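Local coordinates for protein enolase (alpha proteobacterium BAL199, PDB 3UGV) that is probably an enolase-superfamily enzyme that binds magnesium in its barrel and acts on a carboxylate substrate, its exact reaction being unassigned, at residues E252-D257 against A263-D268; D257-Y262 against L289-C294; L222-N227 against R240-L245; P272-E277 against P323-L328. One frame throughout, in Å; residues are numbered along the deposited sequence.

Contact 1: residues E252-D257 against A263-D268. With NI (nickel (II) ion), chain Y; MG (magnesium ion), chain X.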
loop_
_atom_site.group_PDB
_atom_site.type_symbol
_atom_site.label_atom_id
_atom_site.label_comp_id
_atom_site.label_asym_id
_atom_site.label_seq_id
_atom_site.Cartn_x
_atom_site.Cartn_y
_atom_site.Cartn_z
ATOM N N GLU F 252 21.572 -4.719 14.970
ATOM C CA GLU F 252 20.653 -4.386 16.083
ATOM C C GLU F 252 20.929 -3.079 16.815
ATOM O O GLU F 252 21.310 -3.081 17.997
ATOM C CB GLU F 252 20.583 -5.536 17.097
ATOM C CG GLU F 252 19.837 -6.760 16.589
ATOM C CD GLU F 252 19.589 -7.808 17.669
ATOM O OE1 GLU F 252 20.474 -8.007 18.538
ATOM O OE2 GLU F 252 18.502 -8.440 17.637
ATOM N N PRO F 253 20.746 -1.950 16.127
ATOM C CA PRO F 253 21.028 -0.703 16.847
ATOM C C PRO F 253 20.013 -0.410 17.957
ATOM O O PRO F 253 20.380 0.237 18.925
ATOM C CB PRO F 253 20.953 0.370 15.747
ATOM C CG PRO F 253 20.303 -0.298 14.570
ATOM C CD PRO F 253 20.587 -1.752 14.679
ATOM N N VAL F 254 18.770 -0.870 17.810
ATOM C CA VAL F 254 17.709 -0.553 18.766
ATOM C C VAL F 254 17.051 -1.821 19.269
ATOM O O VAL F 254 17.400 -2.911 18.834
ATOM C CB VAL F 254 16.621 0.382 18.165
ATOM C CG1 VAL F 254 17.247 1.661 17.644
ATOM C CG2 VAL F 254 15.833 -0.324 17.065
ATOM N N VAL F 255 16.115 -1.677 20.202
ATOM C CA VAL F 255 15.484 -2.835 20.834
ATOM C C VAL F 255 14.768 -3.725 19.804
ATOM O O VAL F 255 14.072 -3.245 18.915
ATOM C CB VAL F 255 14.519 -2.423 21.964
ATOM C CG1 VAL F 255 13.344 -1.657 21.397
ATOM C CG2 VAL F 255 14.043 -3.651 22.705
ATOM N N TYR F 256 14.937 -5.033 19.953
ATOM C CA TYR F 256 14.724 -5.967 18.854
ATOM C C TYR F 256 13.329 -6.056 18.274
ATOM O O TYR F 256 13.186 -6.482 17.131
ATOM C CB TYR F 256 15.229 -7.372 19.220
ATOM C CG TYR F 256 14.377 -8.178 20.218
ATOM C CD1 TYR F 256 13.164 -8.770 19.833
ATOM C CD2 TYR F 256 14.827 -8.400 21.521
ATOM C CE1 TYR F 256 12.412 -9.545 20.734
ATOM C CE2 TYR F 256 14.084 -9.172 22.431
ATOM C CZ TYR F 256 12.885 -9.737 22.035
ATOM O OH TYR F 256 12.169 -10.488 22.946
ATOM N N ASP F 257 12.300 -5.684 19.039
ATOM C CA ASP F 257 10.932 -5.771 18.507
ATOM C C ASP F 257 10.394 -4.453 17.936
ATOM O O ASP F 257 9.212 -4.351 17.610
ATOM C CB ASP F 257 9.951 -6.368 19.538
ATOM C CG ASP F 257 9.822 -5.516 20.793
ATOM O OD1 ASP F 257 10.554 -4.517 20.918
ATOM O OD2 ASP F 257 8.991 -5.854 21.661
ATOM N N ALA F 263 12.570 -0.593 10.043
ATOM C CA ALA F 263 12.238 -0.240 8.667
ATOM C C ALA F 263 12.742 1.158 8.291
ATOM O O ALA F 263 13.203 1.349 7.177
ATOM C CB ALA F 263 10.718 -0.369 8.390
ATOM N N GLN F 264 12.660 2.124 9.208
ATOM C CA GLN F 264 13.152 3.484 8.935
ATOM C C GLN F 264 14.668 3.518 8.743
ATOM O O GLN F 264 15.182 4.156 7.817
ATOM C CB GLN F 264 12.778 4.456 10.060
ATOM C CG GLN F 264 11.307 4.750 10.179
ATOM C CD GLN F 264 10.752 5.447 8.953
ATOM O OE1 GLN F 264 11.240 6.507 8.560
ATOM N NE2 GLN F 264 9.729 4.852 8.337
ATOM N N LEU F 265 15.371 2.835 9.637
ATOM C CA LEU F 265 16.833 2.749 9.602
ATOM C C LEU F 265 17.317 2.043 8.340
ATOM O O LEU F 265 18.305 2.444 7.725
ATOM C CB LEU F 265 17.325 1.976 10.825
ATOM C CG LEU F 265 17.153 2.713 12.144
ATOM C CD1 LEU F 265 17.527 1.827 13.311
ATOM C CD2 LEU F 265 18.016 3.979 12.099
ATOM N N ARG F 266 16.621 0.981 7.961
ATOM C CA ARG F 266 17.026 0.188 6.804
ATOM C C ARG F 266 16.903 1.052 5.552
ATOM O O ARG F 266 17.748 1.012 4.659
ATOM C CB ARG F 266 16.141 -1.047 6.688
ATOM C CG ARG F 266 16.522 -2.013 5.568
ATOM C CD ARG F 266 15.257 -2.529 4.924
ATOM N NE ARG F 266 15.507 -3.597 3.986
ATOM C CZ ARG F 266 14.565 -4.128 3.222
ATOM N NH1 ARG F 266 13.330 -3.654 3.289
ATOM N NH2 ARG F 266 14.863 -5.119 2.392
ATOM N N HIS F 267 15.862 1.871 5.518
ATOM C CA HIS F 267 15.651 2.761 4.396
ATOM C C HIS F 267 16.735 3.818 4.309
ATOM O O HIS F 267 17.301 4.034 3.236
ATOM C CB HIS F 267 14.283 3.436 4.466
ATOM C CG HIS F 267 14.114 4.528 3.457
ATOM N ND1 HIS F 267 14.461 5.839 3.713
ATOM C CD2 HIS F 267 13.664 4.498 2.179
ATOM C CE1 HIS F 267 14.218 6.574 2.641
ATOM N NE2 HIS F 267 13.732 5.784 1.696
ATOM N N ASP F 268 17.023 4.472 5.435
ATOM C CA ASP F 268 18.011 5.548 5.460
ATOM C C ASP F 268 19.456 5.074 5.250
ATOM O O ASP F 268 20.281 5.805 4.717
ATOM C CB ASP F 268 17.935 6.345 6.769
ATOM C CG ASP F 268 16.723 7.265 6.833
ATOM O OD1 ASP F 268 16.019 7.416 5.802
ATOM O OD2 ASP F 268 16.480 7.845 7.915
HETATM NI NI NI Y . 13.735 6.460 -0.702
HETATM MG MG MG X . 19.315 0.387 3.394
HETATM O O HOH W 1 18.381 1.473 1.911
HETATM O O HOH W 2 18.079 -1.160 2.843
HETATM O O HOH W 3 20.147 -0.955 4.731
HETATM O O HOH W 4 20.606 -0.126 1.844
#

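Contact 2: residues D257-Y262 against L289-C294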
loop_
_atom_site.group_PDB
_atom_site.type_symbol
_atom_site.label_atom_id
_atom_site.label_comp_id
_atom_site.label_asym_id
_atom_site.label_seq_id
_atom_site.Cartn_x
_atom_site.Cartn_y
_atom_site.Cartn_z
ATOM N N ASP F 257 12.300 -5.684 19.039
ATOM C CA ASP F 257 10.932 -5.771 18.507
ATOM C C ASP F 257 10.394 -4.453 17.936
ATOM O O ASP F 257 9.212 -4.351 17.610
ATOM C CB ASP F 257 9.951 -6.368 19.538
ATOM C CG ASP F 257 9.822 -5.516 20.793
ATOM O OD1 ASP F 257 10.554 -4.517 20.918
ATOM O OD2 ASP F 257 8.991 -5.854 21.661
ATOM N N ASN F 258 11.263 -3.452 17.812
ATOM C CA ASN F 258 10.871 -2.185 17.203
ATOM C C ASN F 258 11.006 -2.237 15.688
ATOM O O ASN F 258 11.972 -1.718 15.139
ATOM C CB ASN F 258 11.698 -1.011 17.765
ATOM C CG ASN F 258 11.249 0.316 17.213
ATOM O OD1 ASN F 258 10.220 0.379 16.555
ATOM N ND2 ASN F 258 12.009 1.391 17.481
ATOM N N PHE F 259 10.038 -2.855 15.017
ATOM C CA PHE F 259 10.089 -3.026 13.566
ATOM C C PHE F 259 9.814 -1.735 12.796
ATOM O O PHE F 259 10.337 -1.540 11.691
ATOM C CB PHE F 259 9.092 -4.099 13.104
ATOM C CG PHE F 259 9.466 -5.493 13.498
ATOM C CD1 PHE F 259 10.676 -5.759 14.098
ATOM C CD2 PHE F 259 8.610 -6.554 13.230
ATOM C CE1 PHE F 259 11.025 -7.063 14.459
ATOM C CE2 PHE F 259 8.954 -7.849 13.583
ATOM C CZ PHE F 259 10.169 -8.098 14.204
ATOM N N ASP F 260 8.970 -0.865 13.350
ATOM C CA ASP F 260 8.747 0.431 12.707
ATOM C C ASP F 260 10.065 1.192 12.617
ATOM O O ASP F 260 10.356 1.785 11.592
ATOM C CB ASP F 260 7.702 1.261 13.446
ATOM C CG ASP F 260 6.351 0.561 13.532
ATOM O OD1 ASP F 260 5.805 0.128 12.491
ATOM O OD2 ASP F 260 5.843 0.432 14.655
ATOM N N GLY F 261 10.860 1.162 13.689
ATOM C CA GLY F 261 12.154 1.834 13.719
ATOM C C GLY F 261 13.166 1.172 12.798
ATOM O O GLY F 261 13.913 1.841 12.084
ATOM N N TYR F 262 13.186 -0.157 12.802
ATOM C CA TYR F 262 14.095 -0.894 11.936
ATOM C C TYR F 262 13.840 -0.588 10.461
ATOM O O TYR F 262 14.784 -0.316 9.721
ATOM C CB TYR F 262 14.027 -2.385 12.234
ATOM C CG TYR F 262 14.939 -2.792 13.371
ATOM C CD1 TYR F 262 16.281 -2.441 13.361
ATOM C CD2 TYR F 262 14.465 -3.517 14.450
ATOM C CE1 TYR F 262 17.130 -2.803 14.394
ATOM C CE2 TYR F 262 15.303 -3.883 15.488
ATOM C CZ TYR F 262 16.639 -3.518 15.453
ATOM O OH TYR F 262 17.488 -3.887 16.479
ATOM N N LEU F 289 10.310 -9.528 7.779
ATOM C CA LEU F 289 10.572 -9.314 6.348
ATOM C C LEU F 289 9.410 -8.565 5.688
ATOM O O LEU F 289 9.624 -7.622 4.924
ATOM C CB LEU F 289 10.871 -10.642 5.622
ATOM C CG LEU F 289 12.080 -11.415 6.174
ATOM C CD1 LEU F 289 12.354 -12.706 5.416
ATOM C CD2 LEU F 289 13.319 -10.546 6.171
ATOM N N GLN F 290 8.181 -8.956 6.006
ATOM C CA GLN F 290 7.020 -8.208 5.526
ATOM C C GLN F 290 7.081 -6.758 5.961
ATOM O O GLN F 290 6.624 -5.876 5.238
ATOM C CB GLN F 290 5.721 -8.802 6.046
ATOM C CG GLN F 290 5.358 -10.142 5.452
ATOM C CD GLN F 290 4.104 -10.693 6.105
ATOM O OE1 GLN F 290 4.003 -10.733 7.336
ATOM N NE2 GLN F 290 3.128 -11.095 5.288
ATOM N N ALA F 291 7.633 -6.512 7.148
ATOM C CA ALA F 291 7.732 -5.147 7.661
ATOM C C ALA F 291 8.877 -4.386 6.996
ATOM O O ALA F 291 9.043 -3.198 7.218
ATOM C CB ALA F 291 7.910 -5.164 9.164
ATOM N N GLY F 292 9.670 -5.078 6.182
ATOM C CA GLY F 292 10.852 -4.473 5.595
ATOM C C GLY F 292 11.839 -4.011 6.659
ATOM O O GLY F 292 12.400 -2.911 6.556
ATOM N N ALA F 293 12.067 -4.858 7.661
ATOM C CA ALA F 293 12.850 -4.485 8.846
ATOM C C ALA F 293 14.378 -4.693 8.751
ATOM O O ALA F 293 15.143 -4.194 9.583
ATOM C CB ALA F 293 12.305 -5.218 10.073
ATOM N N CYS F 294 14.837 -5.434 7.756
ATOM C CA CYS F 294 16.261 -5.719 7.684
ATOM C C CYS F 294 16.691 -6.110 6.279
ATOM O O CYS F 294 15.862 -6.529 5.473
ATOM C CB CYS F 294 16.587 -6.868 8.624
ATOM S SG CYS F 294 15.549 -8.308 8.313
#

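Contact 3: residues L222-N227 against R240-L245. With MG (magnesium ion), chain B.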
loop_
_atom_site.group_PDB
_atom_site.type_symbol
_atom_site.label_atom_id
_atom_site.label_comp_id
_atom_site.label_asym_id
_atom_site.label_seq_id
_atom_site.Cartn_x
_atom_site.Cartn_y
_atom_site.Cartn_z
ATOM N N LEU F 222 34.496 -5.845 8.646
ATOM C CA LEU F 222 34.054 -5.551 10.017
ATOM C C LEU F 222 32.532 -5.552 10.135
ATOM O O LEU F 222 31.828 -4.845 9.404
ATOM C CB LEU F 222 34.587 -4.208 10.507
ATOM C CG LEU F 222 36.100 -4.062 10.540
ATOM C CD1 LEU F 222 36.454 -2.675 11.042
ATOM C CD2 LEU F 222 36.703 -5.125 11.435
ATOM N N MET F 223 32.027 -6.375 11.042
ATOM C CA MET F 223 30.606 -6.414 11.340
ATOM C C MET F 223 30.436 -5.654 12.641
ATOM O O MET F 223 31.109 -5.929 13.622
ATOM C CB MET F 223 30.129 -7.858 11.521
ATOM C CG MET F 223 30.126 -8.719 10.266
ATOM S SD MET F 223 31.783 -9.105 9.627
ATOM C CE MET F 223 31.453 -10.725 8.921
ATOM N N VAL F 224 29.550 -4.683 12.660
ATOM C CA VAL F 224 29.399 -3.876 13.851
ATOM C C VAL F 224 28.090 -4.207 14.558
ATOM O O VAL F 224 27.035 -4.288 13.926
ATOM C CB VAL F 224 29.503 -2.379 13.514
ATOM C CG1 VAL F 224 28.620 -1.530 14.433
ATOM C CG2 VAL F 224 30.963 -1.934 13.564
ATOM N N ASP F 225 28.174 -4.416 15.866
ATOM C CA ASP F 225 27.007 -4.761 16.671
ATOM C C ASP F 225 26.815 -3.765 17.804
ATOM O O ASP F 225 27.734 -3.539 18.602
ATOM C CB ASP F 225 27.174 -6.156 17.269
ATOM C CG ASP F 225 25.855 -6.742 17.774
ATOM O OD1 ASP F 225 24.910 -5.985 18.127
ATOM O OD2 ASP F 225 25.763 -7.976 17.805
ATOM N N PHE F 226 25.621 -3.178 17.882
ATOM C CA PHE F 226 25.319 -2.214 18.937
ATOM C C PHE F 226 24.621 -2.868 20.109
ATOM O O PHE F 226 24.422 -2.239 21.134
ATOM C CB PHE F 226 24.424 -1.105 18.412
ATOM C CG PHE F 226 25.139 -0.066 17.614
ATOM C CD1 PHE F 226 25.769 0.991 18.242
ATOM C CD2 PHE F 226 25.152 -0.123 16.229
ATOM C CE1 PHE F 226 26.418 1.975 17.507
ATOM C CE2 PHE F 226 25.806 0.854 15.483
ATOM C CZ PHE F 226 26.442 1.897 16.126
ATOM N N ASN F 227 24.220 -4.122 19.940
ATOM C CA ASN F 227 23.506 -4.846 20.984
ATOM C C ASN F 227 22.297 -4.114 21.552
ATOM O O ASN F 227 22.128 -4.069 22.761
ATOM C CB ASN F 227 24.458 -5.235 22.120
ATOM C CG ASN F 227 25.413 -6.340 21.710
ATOM O OD1 ASN F 227 25.004 -7.484 21.527
ATOM N ND2 ASN F 227 26.690 -6.000 21.548
ATOM N N ARG F 240 23.960 6.868 10.948
ATOM C CA ARG F 240 24.260 7.738 9.832
ATOM C C ARG F 240 25.770 8.075 9.813
ATOM O O ARG F 240 26.397 8.127 8.752
ATOM C CB ARG F 240 23.409 8.997 9.905
ATOM C CG ARG F 240 23.742 10.011 8.826
ATOM C CD ARG F 240 22.992 11.311 9.066
ATOM N NE ARG F 240 23.236 12.278 8.008
ATOM C CZ ARG F 240 22.666 13.474 7.942
ATOM N NH1 ARG F 240 21.795 13.869 8.865
ATOM N NH2 ARG F 240 22.959 14.271 6.935
ATOM N N GLN F 241 26.349 8.265 10.993
ATOM C CA GLN F 241 27.745 8.669 11.092
ATOM C C GLN F 241 28.662 7.601 10.550
ATOM O O GLN F 241 29.745 7.913 10.076
ATOM C CB GLN F 241 28.152 8.924 12.536
ATOM C CG GLN F 241 27.701 10.214 13.138
ATOM C CD GLN F 241 28.239 10.350 14.547
ATOM O OE1 GLN F 241 29.401 10.029 14.804
ATOM N NE2 GLN F 241 27.389 10.788 15.474
ATOM N N ILE F 242 28.242 6.341 10.639
ATOM C CA ILE F 242 29.096 5.242 10.194
ATOM C C ILE F 242 28.699 4.622 8.867
ATOM O O ILE F 242 29.340 3.654 8.412
ATOM C CB ILE F 242 29.183 4.104 11.227
ATOM C CG1 ILE F 242 27.789 3.602 11.596
ATOM C CG2 ILE F 242 29.944 4.547 12.466
ATOM C CD1 ILE F 242 27.831 2.462 12.603
ATOM N N ASP F 243 27.661 5.172 8.240
ATOM C CA ASP F 243 27.123 4.559 7.025
ATOM C C ASP F 243 28.110 4.606 5.861
ATOM O O ASP F 243 27.982 3.847 4.912
ATOM C CB ASP F 243 25.800 5.202 6.624
ATOM C CG ASP F 243 24.982 4.310 5.704
ATOM O OD1 ASP F 243 25.091 3.081 5.833
ATOM O OD2 ASP F 243 24.226 4.829 4.863
ATOM N N ASP F 244 29.110 5.479 5.939
ATOM C CA ASP F 244 30.108 5.548 4.864
ATOM C C ASP F 244 31.480 4.974 5.211
ATOM O O ASP F 244 32.421 5.108 4.432
ATOM C CB ASP F 244 30.249 6.981 4.354
ATOM C CG ASP F 244 28.970 7.498 3.730
ATOM O OD1 ASP F 244 28.157 6.661 3.279
ATOM O OD2 ASP F 244 28.771 8.732 3.691
ATOM N N LEU F 245 31.593 4.332 6.371
ATOM C CA LEU F 245 32.842 3.693 6.774
ATOM C C LEU F 245 33.210 2.477 5.932
ATOM O O LEU F 245 34.359 2.051 5.936
ATOM C CB LEU F 245 32.768 3.236 8.225
ATOM C CG LEU F 245 32.887 4.249 9.358
ATOM C CD1 LEU F 245 33.140 3.481 10.642
ATOM C CD2 LEU F 245 34.018 5.236 9.087
HETATM MG MG MG B . 24.607 -9.571 17.963
HETATM O O HOH W 5 24.627 -9.627 20.048
HETATM O O HOH W 6 25.912 -11.197 18.221
HETATM O O HOH W 7 23.200 -8.011 18.212
#

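Contact 4: residues P272-E277 against P323-L328. With MG (magnesium ion), chain B.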
loop_
_atom_site.group_PDB
_atom_site.type_symbol
_atom_site.label_atom_id
_atom_site.label_comp_id
_atom_site.label_asym_id
_atom_site.label_seq_id
_atom_site.Cartn_x
_atom_site.Cartn_y
_atom_site.Cartn_z
ATOM N N PRO F 272 24.125 -2.584 4.776
ATOM C CA PRO F 272 23.106 -3.559 5.186
ATOM C C PRO F 272 22.812 -3.508 6.691
ATOM O O PRO F 272 23.720 -3.350 7.514
ATOM C CB PRO F 272 23.745 -4.912 4.806
ATOM C CG PRO F 272 24.700 -4.583 3.694
ATOM C CD PRO F 272 25.246 -3.223 4.055
ATOM N N LEU F 273 21.537 -3.640 7.037
ATOM C CA LEU F 273 21.107 -3.657 8.423
ATOM C C LEU F 273 20.797 -5.100 8.816
ATOM O O LEU F 273 20.029 -5.784 8.134
ATOM C CB LEU F 273 19.869 -2.793 8.603
ATOM C CG LEU F 273 19.264 -2.758 10.003
ATOM C CD1 LEU F 273 20.263 -2.136 10.979
ATOM C CD2 LEU F 273 17.943 -1.976 9.976
ATOM N N MET F 274 21.403 -5.547 9.914
ATOM C CA MET F 274 21.354 -6.941 10.328
ATOM C C MET F 274 20.543 -7.082 11.607
ATOM O O MET F 274 20.731 -6.319 12.543
ATOM C CB MET F 274 22.780 -7.464 10.573
ATOM C CG MET F 274 22.840 -8.781 11.299
ATOM S SD MET F 274 22.221 -10.209 10.345
ATOM C CE MET F 274 23.640 -10.629 9.342
ATOM N N ILE F 275 19.635 -8.050 11.638
ATOM C CA ILE F 275 18.948 -8.413 12.872
ATOM C C ILE F 275 18.621 -9.890 12.803
ATOM O O ILE F 275 18.946 -10.562 11.818
ATOM C CB ILE F 275 17.611 -7.639 13.095
ATOM C CG1 ILE F 275 16.576 -8.048 12.052
ATOM C CG2 ILE F 275 17.838 -6.129 13.099
ATOM C CD1 ILE F 275 15.217 -7.341 12.224
ATOM N N GLY F 276 17.977 -10.407 13.837
ATOM C CA GLY F 276 17.532 -11.785 13.773
ATOM C C GLY F 276 17.893 -12.652 14.955
ATOM O O GLY F 276 17.198 -13.629 15.218
ATOM N N GLU F 277 18.953 -12.315 15.684
ATOM C CA GLU F 277 19.340 -13.192 16.779
ATOM C C GLU F 277 18.233 -13.307 17.821
ATOM O O GLU F 277 18.272 -14.189 18.651
ATOM C CB GLU F 277 20.641 -12.752 17.436
ATOM C CG GLU F 277 20.541 -11.498 18.274
ATOM C CD GLU F 277 21.920 -11.010 18.673
ATOM O OE1 GLU F 277 22.683 -10.612 17.761
ATOM O OE2 GLU F 277 22.255 -11.053 19.880
ATOM N N PRO F 323 20.172 -12.983 2.621
ATOM C CA PRO F 323 21.310 -13.789 3.087
ATOM C C PRO F 323 21.203 -14.071 4.582
ATOM O O PRO F 323 20.853 -13.199 5.368
ATOM C CB PRO F 323 22.521 -12.917 2.772
ATOM C CG PRO F 323 22.039 -11.973 1.706
ATOM C CD PRO F 323 20.601 -11.717 2.011
ATOM N N MET F 324 21.501 -15.304 4.964
ATOM C CA MET F 324 21.233 -15.777 6.309
ATOM C C MET F 324 22.545 -16.201 6.954
ATOM O O MET F 324 23.313 -16.960 6.362
ATOM C CB MET F 324 20.249 -16.945 6.220
ATOM C CG MET F 324 19.821 -17.567 7.522
ATOM S SD MET F 324 18.365 -18.578 7.189
ATOM C CE MET F 324 18.176 -19.488 8.713
ATOM N N SER F 325 22.807 -15.685 8.152
ATOM C CA SER F 325 24.018 -16.011 8.908
ATOM C C SER F 325 23.599 -16.652 10.217
ATOM O O SER F 325 22.409 -16.750 10.500
ATOM C CB SER F 325 24.854 -14.749 9.177
ATOM O OG SER F 325 25.417 -14.219 7.980
ATOM N N THR F 326 24.560 -17.092 11.021
ATOM C CA THR F 326 24.230 -17.742 12.285
ATOM C C THR F 326 24.499 -16.857 13.486
ATOM O O THR F 326 25.142 -15.823 13.386
ATOM C CB THR F 326 25.020 -19.049 12.505
ATOM O OG1 THR F 326 26.428 -18.759 12.533
ATOM C CG2 THR F 326 24.719 -20.057 11.407
ATOM N N HIS F 327 23.993 -17.282 14.631
ATOM C CA HIS F 327 24.336 -16.646 15.884
ATOM C C HIS F 327 24.561 -17.697 16.956
ATOM O O HIS F 327 23.673 -18.502 17.240
ATOM C CB HIS F 327 23.241 -15.706 16.337
ATOM C CG HIS F 327 23.538 -15.046 17.642
ATOM N ND1 HIS F 327 22.898 -15.389 18.813
ATOM C CD2 HIS F 327 24.421 -14.070 17.962
ATOM C CE1 HIS F 327 23.359 -14.638 19.797
ATOM N NE2 HIS F 327 24.292 -13.837 19.310
ATOM N N LEU F 328 25.756 -17.671 17.540
ATOM C CA LEU F 328 26.201 -18.672 18.501
ATOM C C LEU F 328 26.162 -20.103 17.925
ATOM O O LEU F 328 25.935 -20.303 16.718
ATOM C CB LEU F 328 25.411 -18.545 19.808
ATOM C CG LEU F 328 25.546 -17.191 20.522
ATOM C CD1 LEU F 328 24.678 -17.119 21.783
ATOM C CD2 LEU F 328 27.009 -16.908 20.861
HETATM MG MG MG B . 24.607 -9.571 17.963
HETATM O O HOH W 5 24.627 -9.627 20.048
HETATM O O HOH W 6 25.912 -11.197 18.221
HETATM O O HOH W 7 23.200 -8.011 18.212
#

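Contact 1: residues E252-D257 against A263-D268
P253 and L265 make the closest approach between the loop 252-257 and the helical segment 263-268, with the ring carbon CG of P253 3.7 Å from the CD1 methyl of L265. The two side chains run antiparallel past one another, touching through these two carbons. L265 reaches the loop with CG anti to its carbonyl carbon (chi1 -70°) and CD1 carrying the chain onward (chi2 174°). The same methyl also meets V254, whose CG1 stands 4.3 Å away, and a single leucine branch thus serves two successive loop residues. All three side chains are buried, and L273 of strand 273-275 and M232 of helix 232-242 also pack on L265.

The outer side of the helix carries polar chemistry instead. H267 gives its ND1 hydrogen to OD1 of D268 (3.0 Å), which lies close to the imidazole plane but is met on its anti side, 30° out of the carboxylate plane. With H267 NE2 on nickel at 2.5 Å, a site shared with H267 of neighbouring subunits, the bond should hold the ring's rotation. The carbonyl O of R266 binds a magnesium ion at 2.1 Å, together with four waters and L269 O. Inside, the apolar contact is that of a beta-alpha unit in the enolase-superfamily barrel, where the loop after strand 249-251 folds back against helix 259-268.

Contact 2: residues D257-Y262 against L289-C294
With chi1 at -85°, the ring of Y262 is carried across the helix toward the loop after strand 249-251, and CB is the part that meets A293, while F259 (chi1 -70°) offers CB and the ring carbon CD1 to A291 and A293. The contact joins neighbouring helices on the outside of the enolase-superfamily barrel: the first turn of helix 259-268 meets the chain leaving helix 282-290. That exit is a Schellman motif, in which G292 takes a positive phi (61°) and its N bonds back to L289 O at 2.8 Å. A291 and A293, on either side of G292 in sequence, both point their CB toward the first helix. The methyl of A291 lies 4.2 Å from F259 CB, and CD1 of F259 is 4.4 Å from A293 CB, a loose apolar fit at a partly buried surface.

At the start of the first helix N258 is the N-cap, its OD1 accepting from G261 N at 3.0 Å from above the carbonyl plane. D260 bonds H286 and Q290 of a neighbouring subunit. Y262 OH makes a weak hydrogen bond to V254 O in the preceding loop. Backbone and side chain come closest where Y262 CB lies 3.4 Å from A293 O and 4.0 Å from A293 CB.

Contact 3: residues L222-N227 against R240-L245
This contact belongs to the beta-alpha-beta unit of strand 221-225, helix 232-242 and strand 249-251 in the enolase-superfamily barrel, and it packs I242, in the last part of helix 232-242, against V224 of the strand and F226 just beyond it. F226 and I242 approach from opposite directions. The CD1 methyl of I242 comes in near the plane of the phenyl ring and meets its edge, 3.8 Å from CZ of F226. That methyl is carried there by an isoleucine whose CG1 sits between the backbone N and the carbonyl carbon (chi1 55°), with the rest of the chain extended. V224 adds a looser touch, its CG1 4.5 Å from I242 CD1. I250 of strand 249-251 touches both F226 and I242 in this buried apolar layer.

D225 points the other way, with CG anti to the backbone N (chi1 -163°). Its OD2 binds magnesium at 2.0 Å, in a site completed by E251, E277 and three waters. The other oxygen, OD1, accepts from N227 N at 2.7 Å in an Asx turn, which should fix the carboxylate's rotation. N227 belongs to the second shell: a magnesium-bound water lies 2.6 Å from N227 OD1, placed to donate to it.

Contact 4: residues P272-E277 against P323-L328
The directions of residues 274 to 277 and 325 to 327 differ by 42°, and the two chains come closest where the CA atoms of E277 and H327 lie 6.1 Å apart. Both segments run toward the metal centre of the enolase-superfamily barrel, one from strand 273-275 and the other in the loop after helix 306-320. E277 crosses H327 with its CB over one imidazole face, a CH-pi contact 3.8 Å from the ring centroid and 16° off the normal. Its CG lies between backbone N and carbonyl carbon (chi1 72°), and the extended chain beyond carries the carboxylate past the ring, the two planes 30° apart. CG of L328 lies over the opposite face, toward its rim, while ND1 of H327 is hydrogen-bonded to D300, which should hold the ring's rotation.

The carboxylate itself serves the metal: OE1 binds magnesium at 2.2 Å beside D225 and E251, and the metal-bound water near N227 OD1 is also placed to donate to E277 OE2, 2.8 Å away. Farther back, M274 bends its thioether chain toward the loop, bringing CE near S325, whose hydroxyl is engaged by the backbone N of W345. The separation between M274 CE and S325 OG is 4.2 Å.

How the contacts relate
Contacts 1, 3 and 4 are buried, whereas contact 2 lies only partly covered at the barrel's outer side; contacts 1 and 2 both border the second subunit. These two share D257 and helix 259-268, on which L265 meets the preceding loop and Y262 meets A293. Contacts 3 and 4 converge on one magnesium ion, which receives D225 from the end of strand 221-225 and E277 from just beyond strand 273-275. Their chemistry mixes metal ligation with aromatic packing, a phenyl edge in contact 3 and an imidazole face in contact 4. Contact 1 is purely apolar between its segments, its metals lying on the outer helix surface. L273 of contact 4 packs against both contacts 1 and 2.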